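Local atomic coordinates of 5-Carboxyvanillate Decarboxylase (PDB entry 4QRN), a protein that probably removes a carboxyl group from 5-carboxyvanillate as a metal-dependent decarboxylase of the amidohydrolase superfamily, here holding manganese and a nitro-substituted inhibitor. Residues I104-A110 and D145-M150; I38-A43 and Y333-Y339; L27-G31 and M99-D105. All coordinates share one frame; numbering follows the deposited sequence. Where two conformers were deposited one is given.

The three contacts show a metal site at the mouth of a barrel together with the strand pairing and loop packing near it. Contact 2 holds part of the site: residues 38-43 and 333-339 each give the manganese one carboxylate. Contact 1 lies next to it in the same sheet, the centres about 9 Å apart, and is joined to it by backbone bonds between strands 38-44 and 106-111; the side chain of Ala110 is about 8 Å from the metal. Contact 3 lies farther out, its centre about 13 Å from either of the others. It shares Ile104 and Asp105 with contact 1, and Asp100 OD1 forms a salt bridge with Arg146 NH2, 2.8 Å long.

Contact 1. Residues I104-A110 and D145-M150; sequences IDKAILA and DRFIGM
Leu109 lays its CD1 methyl over one face of the Phe147 ring, a CH-pi contact with the carbon 4.1 Å from the ring centroid and 28° off the ring normal. Set across from its carbonyl carbon and beside the backbone N (chi1 -62°), CG of Leu109 turns the branch toward the neighbouring strand. Ile108 and Ile148 point to the other face of the sheet, where CG1 of Ile108 meets CD1 of Ile148 at 4.0 Å. CG2 of Ile108 packs more tightly, 3.5 Å from Met150 CG.

Between these two layers the strands pair in parallel, Ala107 beside Phe147 and Leu109 beside Gly149. Ala107 N, Ile148 N, Leu109 N and Met150 N donate in turn across the gap, the Leu109 N to Ile148 O bond measuring 2.8 Å. At the start of the pair Arg146 bends at chi2 and chi3 and folds back, presenting its guanidinium edge to two successive carbonyls: NH2 bonds Ile104 O at 2.8 Å, and NE bonds Asp105 O at 2.8 Å. Both oxygens lie near the guanidinium plane, and these bonds help fix the group's rotation; NH2 also forms a salt bridge with Asp100 of helix 93-101.

The pairing belongs to a beta-alpha-beta unit in which helix 122-142 links the two strands and, with helix 93-101, packs against Leu109 and Phe147, while strand 38-44 adjoins strand 106-111 within the sheet.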
# COMPACT_ATOMS: atom_id res chain seq x y z
N ILE A 104 -18.70 23.56 3.22
CA ILE A 104 -18.24 23.13 1.91
C ILE A 104 -18.94 23.95 0.83
O ILE A 104 -20.16 23.90 0.66
CB ILE A 104 -18.45 21.62 1.69
CG1 ILE A 104 -17.73 20.80 2.78
CG2 ILE A 104 -18.01 21.23 0.28
CD1 ILE A 104 -16.25 21.13 2.96
N ASP A 105 -18.15 24.76 0.13
CA ASP A 105 -18.68 25.66 -0.90
C ASP A 105 -19.06 24.93 -2.18
O ASP A 105 -20.09 25.24 -2.78
CB ASP A 105 -17.67 26.77 -1.17
CG ASP A 105 -17.49 27.64 0.04
OD1 ASP A 105 -18.45 28.40 0.34
OD2 ASP A 105 -16.43 27.56 0.71
N LYS A 106 -18.21 24.01 -2.63
CA LYS A 106 -18.47 23.28 -3.87
C LYS A 106 -18.06 21.85 -3.68
O LYS A 106 -17.11 21.56 -2.94
CB LYS A 106 -17.69 23.88 -5.04
CG LYS A 106 -17.99 25.36 -5.28
CD LYS A 106 -17.37 25.85 -6.58
CE LYS A 106 -17.68 27.34 -6.78
NZ LYS A 106 -17.20 27.82 -8.10
N ALA A 107 -18.79 20.96 -4.36
CA ALA A 107 -18.51 19.53 -4.36
C ALA A 107 -18.37 19.06 -5.79
O ALA A 107 -19.23 19.37 -6.63
CB ALA A 107 -19.63 18.79 -3.66
N ILE A 108 -17.33 18.29 -6.05
CA ILE A 108 -17.14 17.63 -7.34
C ILE A 108 -17.65 16.21 -7.19
O ILE A 108 -17.14 15.42 -6.39
CB ILE A 108 -15.68 17.67 -7.78
CG1 ILE A 108 -15.20 19.15 -7.71
CG2 ILE A 108 -15.53 17.03 -9.15
CD1 ILE A 108 -13.86 19.44 -8.34
N LEU A 109 -18.73 15.93 -7.92
CA LEU A 109 -19.57 14.76 -7.71
C LEU A 109 -19.34 13.70 -8.77
O LEU A 109 -19.22 14.01 -9.97
CB LEU A 109 -21.04 15.17 -7.82
CG LEU A 109 -21.50 16.17 -6.78
CD1 LEU A 109 -22.83 16.80 -7.20
CD2 LEU A 109 -21.64 15.53 -5.43
N ALA A 110 -19.34 12.45 -8.33
CA ALA A 110 -19.23 11.31 -9.25
C ALA A 110 -20.04 10.13 -8.74
O ALA A 110 -20.14 9.87 -7.53
CB ALA A 110 -17.76 10.90 -9.41
N ASP A 145 -23.57 26.83 -8.57
CA ASP A 145 -22.47 27.34 -7.76
C ASP A 145 -22.04 26.36 -6.67
O ASP A 145 -21.08 26.66 -5.95
CB ASP A 145 -22.87 28.67 -7.13
CG ASP A 145 -23.05 29.77 -8.17
OD1 ASP A 145 -22.36 29.73 -9.22
OD2 ASP A 145 -23.89 30.67 -7.95
N ARG A 146 -22.72 25.22 -6.57
CA ARG A 146 -22.43 24.24 -5.51
C ARG A 146 -21.96 22.89 -6.02
O ARG A 146 -21.19 22.22 -5.33
CB ARG A 146 -23.67 24.00 -4.63
CG ARG A 146 -24.32 25.26 -4.10
CD ARG A 146 -23.41 26.14 -3.31
NE ARG A 146 -22.81 25.50 -2.13
CZ ARG A 146 -23.41 25.37 -0.95
NH1 ARG A 146 -24.66 25.76 -0.76
NH2 ARG A 146 -22.76 24.81 0.05
N PHE A 147 -22.48 22.44 -7.17
CA PHE A 147 -22.26 21.08 -7.66
C PHE A 147 -21.52 21.14 -8.99
O PHE A 147 -21.93 21.89 -9.89
CB PHE A 147 -23.58 20.36 -7.93
CG PHE A 147 -24.44 20.01 -6.72
CD1 PHE A 147 -23.97 20.05 -5.40
CD2 PHE A 147 -25.75 19.59 -6.94
CE1 PHE A 147 -24.82 19.68 -4.35
CE2 PHE A 147 -26.58 19.22 -5.91
CZ PHE A 147 -26.12 19.28 -4.61
N ILE A 148 -20.46 20.34 -9.10
CA ILE A 148 -19.66 20.21 -10.31
C ILE A 148 -19.63 18.73 -10.64
O ILE A 148 -19.48 17.91 -9.73
CB ILE A 148 -18.22 20.71 -10.05
CG1 ILE A 148 -18.24 22.18 -9.62
CG2 ILE A 148 -17.33 20.50 -11.28
CD1 ILE A 148 -17.03 22.59 -8.78
N GLY A 149 -19.76 18.37 -11.91
CA GLY A 149 -19.85 16.96 -12.25
C GLY A 149 -18.63 16.36 -12.92
O GLY A 149 -17.96 16.99 -13.76
N MET A 150 -18.38 15.09 -12.58
CA MET A 150 -17.48 14.19 -13.31
C MET A 150 -18.37 13.10 -13.91
O MET A 150 -19.23 12.55 -13.23
CB MET A 150 -16.45 13.57 -12.36
CG MET A 150 -15.51 14.60 -11.73
SD MET A 150 -14.28 15.26 -12.86
CE MET A 150 -12.96 14.06 -12.65

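Contact 2. Residues I38-A43 and Y333-Y339; sequences IATEEA and YAMDYPY. With MN (manganese (II) ion), chain E; 1DF (4-hydroxy-3-methoxy-5-nitrobenzoic acid), chain F.
Glu41 and Asp336 meet at the manganese of an amidohydrolase-type barrel, Glu41 from strand 38-44 and Asp336 from the loop after strand 331-332. Glu41 OE2 and Asp336 OD1 each bind the metal at 2.1 Å. Their side chains run side by side in the same direction, with carboxylate planes 83° apart, and the shared cation accounts for two acidic oxygens lying so close. His210, water 1 and the inhibitor's O3 and O11 complete the six donor atoms, the inhibitor chelating through its phenolic and nitro oxygens. Glu41 reaches the metal on an extended chain, its CG opposite the backbone N (chi1 -165°). Tyr208 and Ser311 hold its other oxygen, and His263 bonds Asp336 OD2. Tyr339 lays one ring face on the inhibitor ring, whose CM2 lies 3.2 Å above the tyrosine plane and over its centre.

Glu42 belongs to the second shell. Bent at chi2, it turns its carboxylate into the backbone of the opposing loop. OE2 accepts from Met335 N at 2.9 Å and from Asp336 N at 3.2 Å, both on the syn side, and from Glu41 N on the anti side. OE1 takes Tyr337 N from above the carboxylate plane, at 2.9 Å. This buried carboxylate accepts from the amides of Glu41 and Asp336, two of the three metal-binding residues, an arrangement likely to favour its charged form.

Farther from the metal, Tyr333 O accepts two bonds from Thr40: a longer one from N, in the carbonyl plane, and one of 2.8 Å from OG1, above that plane.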
# COMPACT_ATOMS: atom_id res chain seq x y z
N ILE A 38 -13.45 23.57 -1.53
CA ILE A 38 -13.90 22.80 -2.69
C ILE A 38 -13.54 21.34 -2.43
O ILE A 38 -12.35 20.99 -2.35
CB ILE A 38 -13.26 23.31 -3.99
CG1 ILE A 38 -13.61 24.81 -4.18
CG2 ILE A 38 -13.71 22.45 -5.17
CD1 ILE A 38 -13.04 25.45 -5.45
N ALA A 39 -14.56 20.49 -2.27
CA ALA A 39 -14.36 19.09 -1.96
C ALA A 39 -14.34 18.30 -3.27
O ALA A 39 -15.31 18.31 -4.01
CB ALA A 39 -15.47 18.61 -1.05
N THR A 40 -13.22 17.61 -3.54
CA THR A 40 -12.98 17.06 -4.87
C THR A 40 -13.19 15.55 -5.05
O THR A 40 -12.84 15.04 -6.11
CB THR A 40 -11.57 17.42 -5.34
OG1 THR A 40 -10.60 16.87 -4.43
CG2 THR A 40 -11.38 18.93 -5.45
N GLU A 41 -13.80 14.84 -4.08
CA GLU A 41 -14.07 13.42 -4.28
C GLU A 41 -15.38 13.01 -3.58
O GLU A 41 -15.38 12.26 -2.61
CB GLU A 41 -12.93 12.52 -3.80
CG GLU A 41 -13.07 11.07 -4.35
CD GLU A 41 -12.24 10.06 -3.59
OE1 GLU A 41 -11.00 10.18 -3.63
OE2 GLU A 41 -12.79 9.13 -2.94
N GLU A 42 -16.49 13.50 -4.10
CA GLU A 42 -17.78 13.43 -3.40
C GLU A 42 -18.72 12.53 -4.20
O GLU A 42 -18.75 12.59 -5.42
CB GLU A 42 -18.32 14.85 -3.22
CG GLU A 42 -17.22 15.84 -2.78
CD GLU A 42 -16.47 15.38 -1.53
OE1 GLU A 42 -17.15 15.06 -0.53
OE2 GLU A 42 -15.20 15.31 -1.56
N ALA A 43 -19.45 11.66 -3.51
CA ALA A 43 -20.14 10.56 -4.16
C ALA A 43 -21.66 10.72 -4.14
O ALA A 43 -22.25 11.26 -3.18
CB ALA A 43 -19.78 9.26 -3.47
N TYR A 333 -7.80 19.29 -1.39
CA TYR A 333 -8.75 18.85 -0.40
C TYR A 333 -9.88 18.03 -1.02
O TYR A 333 -10.41 18.38 -2.08
CB TYR A 333 -9.34 20.07 0.31
CG TYR A 333 -10.46 19.71 1.27
CD1 TYR A 333 -10.19 19.04 2.46
CD2 TYR A 333 -11.78 19.99 0.97
CE1 TYR A 333 -11.22 18.66 3.31
CE2 TYR A 333 -12.81 19.61 1.80
CZ TYR A 333 -12.53 18.93 2.97
OH TYR A 333 -13.60 18.57 3.77
N ALA A 334 -10.28 16.97 -0.32
CA ALA A 334 -11.50 16.22 -0.63
C ALA A 334 -12.06 15.70 0.67
O ALA A 334 -11.30 15.36 1.60
CB ALA A 334 -11.23 15.06 -1.57
N MET A 335 -13.39 15.60 0.73
CA MET A 335 -14.07 15.09 1.91
C MET A 335 -14.40 13.58 1.84
O MET A 335 -14.37 12.90 2.86
CB MET A 335 -15.34 15.91 2.15
CG MET A 335 -16.18 15.40 3.30
SD MET A 335 -17.63 16.39 3.63
CE MET A 335 -16.97 17.65 4.72
N ASP A 336 -14.76 13.07 0.65
CA ASP A 336 -15.27 11.70 0.52
C ASP A 336 -16.67 11.62 1.16
O ASP A 336 -17.06 10.57 1.68
CB ASP A 336 -14.28 10.64 1.10
CG ASP A 336 -13.96 9.49 0.11
OD1 ASP A 336 -14.79 9.22 -0.82
OD2 ASP A 336 -12.88 8.87 0.30
N TYR A 337 -17.45 12.68 1.04
CA TYR A 337 -18.85 12.61 1.45
C TYR A 337 -19.57 11.57 0.58
O TYR A 337 -19.36 11.56 -0.63
CB TYR A 337 -19.49 13.96 1.24
CG TYR A 337 -20.96 14.03 1.56
CD1 TYR A 337 -21.93 13.77 0.59
CD2 TYR A 337 -21.39 14.40 2.84
CE1 TYR A 337 -23.29 13.89 0.86
CE2 TYR A 337 -22.76 14.52 3.13
CZ TYR A 337 -23.70 14.27 2.13
OH TYR A 337 -25.05 14.41 2.36
N PRO A 338 -20.45 10.73 1.14
CA PRO A 338 -20.89 10.68 2.54
C PRO A 338 -20.20 9.59 3.34
O PRO A 338 -20.58 9.36 4.50
CB PRO A 338 -22.39 10.39 2.39
CG PRO A 338 -22.44 9.43 1.24
CD PRO A 338 -21.36 9.94 0.28
N TYR A 339 -19.23 8.91 2.74
CA TYR A 339 -18.52 7.85 3.42
C TYR A 339 -17.70 8.33 4.61
O TYR A 339 -17.46 7.57 5.56
CB TYR A 339 -17.62 7.09 2.43
CG TYR A 339 -18.45 6.46 1.32
CD1 TYR A 339 -19.18 5.30 1.56
CD2 TYR A 339 -18.50 7.01 0.04
CE1 TYR A 339 -19.97 4.73 0.58
CE2 TYR A 339 -19.30 6.45 -0.96
CZ TYR A 339 -20.01 5.29 -0.68
OH TYR A 339 -20.78 4.70 -1.64
MN MN E . -14.56 7.98 -2.51
C1 1DF F . -16.11 3.84 0.94
CO1 1DF F . -15.11 4.76 0.90
CO2 1DF F . -16.86 3.57 -0.23
CM1 1DF F . -14.95 5.48 -0.34
CM2 1DF F . -16.76 4.39 -1.35
OM 1DF F . -17.49 4.21 -2.49
CZ 1DF F . -15.88 5.45 -1.38
CC 1DF F . -16.40 3.04 2.16
CV 1DF F . -18.21 2.98 -2.61
O1 1DF F . -16.13 3.58 3.31
O2 1DF F . -16.89 1.92 2.03
O3 1DF F . -15.88 6.34 -2.34
N 1DF F . -13.59 6.09 -0.53
O11 1DF F . -13.26 6.60 -1.56
O22 1DF F . -12.74 5.89 0.38
O HOH W 1 -16.01 9.37 -3.39

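Contact 3. Residues L27-G31 and M99-D105; sequences LKTGG and MDATGID
A Schellman motif ends helix 93-101, and the loop before strand 38-44 packs against it. Gly103, with positive phi (68°), is the C-prime residue: Ile104 N returns to Met99 O and Gly103 N to Asp100 O. Leu27 lies over this turn, its CB 3.6 Å from Thr102 C and its CD1 against Thr102 CA. Helix 343-350 packs against the same leucine. Gly103 CA packs against the Lys28-Thr29 backbone, 3.7 Å from Lys28 C. Gly30 and Gly31 adopt backbone conformations that by themselves call for glycine.

Direct polar contact is made by Asp105, whose OD1 accepts from Gly30 N at 2.8 Å through its syn lone pair, in a nearly straight bond (165° at the hydrogen). The other oxygen takes Arg37 N, so one backbone amide bonds each oxygen, and water 2 adds a second bond to OD2. Swung away from its carbonyl carbon (chi1 -65°), the Asp105 carboxylate reaches the loop. Thr29 brings its CG2 methyl near two oxygens, 3.7 Å from Asp100 OD1 and 3.8 Å from Ile104 O.

Water carries much of the remaining polar contact. Water 3 accepts from Thr29 N and donates to Asp100 O, while water 4 joins Thr29 OG1 to Asp100 OD1, the oxygen that also forms a salt bridge with Arg146. Between Gly31 and Asp105 sits water 2, which accepts from Gly31 N and donates to Lys28 O and to Asp105 OD2, the latter at 2.7 Å.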
# COMPACT_ATOMS: atom_id res chain seq x y z
N LEU A 27 -18.76 26.34 10.82
CA LEU A 27 -18.08 26.05 9.56
C LEU A 27 -18.96 26.70 8.52
O LEU A 27 -20.07 26.24 8.27
CB LEU A 27 -18.03 24.54 9.35
CG LEU A 27 -16.99 23.80 10.18
CD1 LEU A 27 -17.21 22.32 10.04
CD2 LEU A 27 -15.58 24.16 9.71
N LYS A 28 -18.46 27.80 7.95
CA LYS A 28 -19.31 28.66 7.15
C LYS A 28 -18.94 28.56 5.69
O LYS A 28 -17.76 28.56 5.34
CB LYS A 28 -19.15 30.12 7.58
CG LYS A 28 -19.36 30.37 9.06
CD LYS A 28 -19.14 31.84 9.37
CE LYS A 28 -19.27 32.13 10.85
NZ LYS A 28 -19.05 33.57 11.13
N THR A 29 -19.95 28.50 4.83
CA THR A 29 -19.73 28.79 3.42
C THR A 29 -19.41 30.25 3.20
O THR A 29 -19.64 31.09 4.08
CB THR A 29 -20.96 28.38 2.60
OG1 THR A 29 -22.09 29.09 3.09
CG2 THR A 29 -21.21 26.85 2.73
N GLY A 30 -18.84 30.56 2.04
CA GLY A 30 -18.65 31.93 1.62
C GLY A 30 -17.22 32.41 1.58
O GLY A 30 -16.98 33.53 1.13
N GLY A 31 -16.26 31.63 2.07
CA GLY A 31 -14.87 31.97 1.88
C GLY A 31 -14.26 32.95 2.87
O GLY A 31 -13.14 33.42 2.64
N MET A 99 -23.59 20.11 3.13
CA MET A 99 -22.45 20.92 2.73
C MET A 99 -22.42 22.22 3.53
O MET A 99 -21.37 22.62 4.06
CB MET A 99 -22.50 21.22 1.24
CG MET A 99 -22.23 19.97 0.38
SD MET A 99 -22.64 20.15 -1.35
CE MET A 99 -21.52 21.45 -1.86
N ASP A 100 -23.57 22.90 3.62
CA ASP A 100 -23.63 24.15 4.35
C ASP A 100 -23.17 23.94 5.80
O ASP A 100 -22.48 24.79 6.37
CB ASP A 100 -25.05 24.70 4.32
CG ASP A 100 -25.47 25.25 2.96
OD1 ASP A 100 -24.61 25.51 2.09
OD2 ASP A 100 -26.70 25.48 2.78
N ALA A 101 -23.57 22.83 6.41
CA ALA A 101 -23.25 22.57 7.81
C ALA A 101 -21.77 22.31 8.05
O ALA A 101 -21.32 22.33 9.20
CB ALA A 101 -24.07 21.40 8.33
N THR A 102 -21.02 22.00 6.99
CA THR A 102 -19.58 21.78 7.13
C THR A 102 -18.75 22.79 6.34
O THR A 102 -17.56 22.60 6.13
CB THR A 102 -19.21 20.34 6.76
OG1 THR A 102 -19.76 19.98 5.47
CG2 THR A 102 -19.67 19.38 7.84
N GLY A 103 -19.39 23.88 5.91
CA GLY A 103 -18.66 24.93 5.24
C GLY A 103 -18.12 24.57 3.86
O GLY A 103 -17.16 25.20 3.41
N ILE A 104 -18.70 23.56 3.22
CA ILE A 104 -18.24 23.13 1.91
C ILE A 104 -18.94 23.95 0.83
O ILE A 104 -20.16 23.90 0.66
CB ILE A 104 -18.45 21.62 1.69
CG1 ILE A 104 -17.73 20.80 2.78
CG2 ILE A 104 -18.01 21.23 0.28
CD1 ILE A 104 -16.25 21.13 2.96
N ASP A 105 -18.15 24.76 0.13
CA ASP A 105 -18.68 25.66 -0.90
C ASP A 105 -19.06 24.93 -2.18
O ASP A 105 -20.09 25.24 -2.78
CB ASP A 105 -17.67 26.77 -1.17
CG ASP A 105 -17.49 27.64 0.04
OD1 ASP A 105 -18.45 28.40 0.34
OD2 ASP A 105 -16.43 27.56 0.71
O HOH W 2 -16.16 28.96 3.03
O HOH W 3 -22.51 27.62 6.23
O HOH W 4 -24.15 28.23 1.56